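Superoxide dismutase [Mn/Fe] (Aeropyrum pernix, PDB 3AK2) catalyses the dismutation of superoxide to oxygen and hydrogen peroxide at a single metal ion, working with either manganese or iron. Local coordinates at residues 21-24 with 25-29. Residues are numbered along the deposited sequence; the frame is centred on the assembly and turned at random.
Sequences PYII and EEIMK
Ile23 drives its CG2 methyl into the notch between Ile27 and Met28 where the chain enters helix 25-54, the first long helix of the alpha-hairpin domain of the iron/manganese superoxide dismutases, with Ile24 at the N-cap position. Ile23 CG2 lies 3.9 Å from Ile27 CG2 on one wall of the notch and 3.7 Å from Met28 SD on the other. Met28 forms its wall by folding back: the bend at chi2 (-57°) brings SD across Ile23. An alanine in place of Met28 would remove the thioether and would probably open a gap where SD now meets Ile23 CG2. Ile24 packs against Ile27 separately. With chi1 at 57°, Ile24 brings CG1 to 3.8 Å from Ile27 CD1; the two side chains cross at about a right angle. Leu173 and Gln174 of helix 172-175 also touch Ile27, whose side chain lies about 8 Å from the bound manganese. The same helix 25-54 carries the manganese ligand His31, about one turn beyond Met28. Gln174 OE1 accepts a hydrogen bond from Ile24 N, and Glu26 reaches a neighbouring subunit through a salt bridge to its Lys176. The first turn is closed by Met28 N, which donates to Ile24 O at 3.2 Å, nearly straight at 169°, while Met28 CG rests 3.6 Å from Ile24 O.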
ATOM      1  N   PRO A  21      -3.731  35.352   1.124  1.00 15.53           N
ATOM      2  CA  PRO A  21      -2.358  34.938   1.424  1.00 15.34           C
ATOM      3  C   PRO A  21      -2.201  33.472   1.849  1.00 15.03           C
ATOM      4  O   PRO A  21      -1.087  33.033   2.113  1.00 15.04           O
ATOM      5  CB  PRO A  21      -1.989  35.851   2.593  1.00 15.54           C
ATOM      6  CG  PRO A  21      -3.268  36.027   3.323  1.00 15.70           C
ATOM      7  CD  PRO A  21      -4.365  36.006   2.284  1.00 15.67           C
ATOM      8  N   TYR A  22      -3.306  32.733   1.903  1.00 14.69           N
ATOM      9  CA  TYR A  22      -3.317  31.388   2.491  1.00 14.36           C
ATOM     10  C   TYR A  22      -2.632  30.321   1.644  1.00 13.84           C
ATOM     11  O   TYR A  22      -1.947  29.451   2.181  1.00 13.67           O
ATOM     12  CB  TYR A  22      -4.744  30.998   2.872  1.00 14.54           C
ATOM     13  CG  TYR A  22      -5.352  32.041   3.778  1.00 15.28           C
ATOM     14  CD1 TYR A  22      -6.338  32.913   3.315  1.00 15.85           C
ATOM     15  CD2 TYR A  22      -4.891  32.197   5.083  1.00 15.81           C
ATOM     16  CE1 TYR A  22      -6.873  33.897   4.152  1.00 16.59           C
ATOM     17  CE2 TYR A  22      -5.412  33.171   5.921  1.00 17.18           C
ATOM     18  CZ  TYR A  22      -6.401  34.012   5.452  1.00 16.61           C
ATOM     19  OH  TYR A  22      -6.910  34.973   6.300  1.00 18.44           O
ATOM     20  N   ILE A  23      -2.810  30.397   0.328  1.00 13.46           N
ATOM     21  CA  ILE A  23      -2.063  29.551  -0.599  1.00 13.32           C
ATOM     22  C   ILE A  23      -1.551  30.437  -1.727  1.00 13.35           C
ATOM     23  O   ILE A  23      -2.341  31.060  -2.434  1.00 13.08           O
ATOM     24  CB  ILE A  23      -2.911  28.380  -1.162  1.00 13.10           C
ATOM     25  CG1 ILE A  23      -3.597  27.607  -0.029  1.00 13.38           C
ATOM     26  CG2 ILE A  23      -2.028  27.448  -1.982  1.00 13.36           C
ATOM     27  CD1 ILE A  23      -4.614  26.572  -0.494  1.00 13.83           C
ATOM     28  N   ILE A  24      -0.230  30.492  -1.887  1.00 13.28           N
ATOM     29  CA  ILE A  24       0.390  31.424  -2.838  1.00 13.81           C
ATOM     30  C   ILE A  24       0.147  31.062  -4.303  1.00 13.67           C
ATOM     31  O   ILE A  24      -0.083  29.891  -4.650  1.00 13.17           O
ATOM     32  CB  ILE A  24       1.918  31.616  -2.593  1.00 14.09           C
ATOM     33  CG1 ILE A  24       2.664  30.277  -2.643  1.00 14.82           C
ATOM     34  CG2 ILE A  24       2.170  32.367  -1.280  1.00 14.45           C
ATOM     35  CD1 ILE A  24       4.182  30.410  -2.700  1.00 15.40           C
ATOM     36  N   GLU A  25       0.212  32.083  -5.154  1.00 13.48           N
ATOM     37  CA  GLU A  25      -0.029  31.944  -6.586  1.00 13.69           C
ATOM     38  C   GLU A  25       0.836  30.871  -7.244  1.00 13.22           C
ATOM     39  O   GLU A  25       0.336  30.103  -8.067  1.00 12.69           O
ATOM     40  CB  GLU A  25       0.180  33.292  -7.290  1.00 13.85           C
ATOM     41  CG  GLU A  25      -0.086  33.278  -8.792  1.00 15.79           C
ATOM     42  CD  GLU A  25       0.150  34.628  -9.448  1.00 18.52           C
ATOM     43  OE1 GLU A  25       1.171  35.275  -9.136  1.00 21.36           O
ATOM     44  OE2 GLU A  25      -0.683  35.033 -10.286  1.00 21.10           O
ATOM     45  N   GLU A  26       2.121  30.815  -6.891  1.00 13.14           N
ATOM     46  CA  GLU A  26       3.023  29.875  -7.559  1.00 13.40           C
ATOM     47  C   GLU A  26       2.592  28.434  -7.325  1.00 12.74           C
ATOM     48  O   GLU A  26       2.665  27.609  -8.237  1.00 12.95           O
ATOM     49  CB  GLU A  26       4.482  30.063  -7.143  1.00 13.65           C
ATOM     50  CG  GLU A  26       5.437  29.242  -8.012  1.00 15.53           C
ATOM     51  CD  GLU A  26       6.886  29.313  -7.582  1.00 17.38           C
ATOM     52  OE1 GLU A  26       7.719  28.689  -8.273  1.00 18.18           O
ATOM     53  OE2 GLU A  26       7.195  29.972  -6.567  1.00 19.49           O
ATOM     54  N   ILE A  27       2.147  28.139  -6.107  1.00 12.31           N
ATOM     55  CA  ILE A  27       1.625  26.808  -5.798  1.00 12.05           C
ATOM     56  C   ILE A  27       0.385  26.508  -6.628  1.00 12.31           C
ATOM     57  O   ILE A  27       0.315  25.477  -7.287  1.00 12.26           O
ATOM     58  CB  ILE A  27       1.313  26.626  -4.303  1.00 11.84           C
ATOM     59  CG1 ILE A  27       2.616  26.566  -3.500  1.00 12.25           C
ATOM     60  CG2 ILE A  27       0.477  25.355  -4.077  1.00 11.73           C
ATOM     61  CD1 ILE A  27       2.422  26.566  -1.997  1.00 13.36           C
ATOM     62  N   MET A  28      -0.584  27.415  -6.619  1.00 11.84           N
ATOM     63  CA  MET A  28      -1.819  27.180  -7.354  1.00 12.06           C
ATOM     64  C   MET A  28      -1.545  26.901  -8.828  1.00 12.17           C
ATOM     65  O   MET A  28      -2.140  25.992  -9.412  1.00 11.91           O
ATOM     66  CB  MET A  28      -2.782  28.357  -7.206  1.00 11.98           C
ATOM     67  CG  MET A  28      -3.265  28.620  -5.783  1.00 12.62           C
ATOM     68  SD  MET A  28      -4.079  27.215  -5.000  1.00 11.92           S
ATOM     69  CE  MET A  28      -5.486  26.949  -6.079  1.00 13.73           C
ATOM     70  N   LYS A  29      -0.629  27.668  -9.420  1.00 12.01           N
ATOM     71  CA  LYS A  29      -0.293  27.515 -10.835  1.00 12.37           C
ATOM     72  C   LYS A  29       0.378  26.174 -11.141  1.00 12.18           C
ATOM     73  O   LYS A  29      -0.061  25.451 -12.035  1.00 12.14           O
ATOM     74  CB  LYS A  29       0.571  28.685 -11.321  1.00 12.85           C
ATOM     75  CG  LYS A  29       0.798  28.700 -12.824  1.00 15.17           C
ATOM     76  CD  LYS A  29       1.402  30.020 -13.280  1.00 18.64           C
ATOM     77  CE  LYS A  29       1.468  30.102 -14.796  1.00 20.42           C
ATOM     78  NZ  LYS A  29       0.115  30.208 -15.409  1.00 22.59           N
TER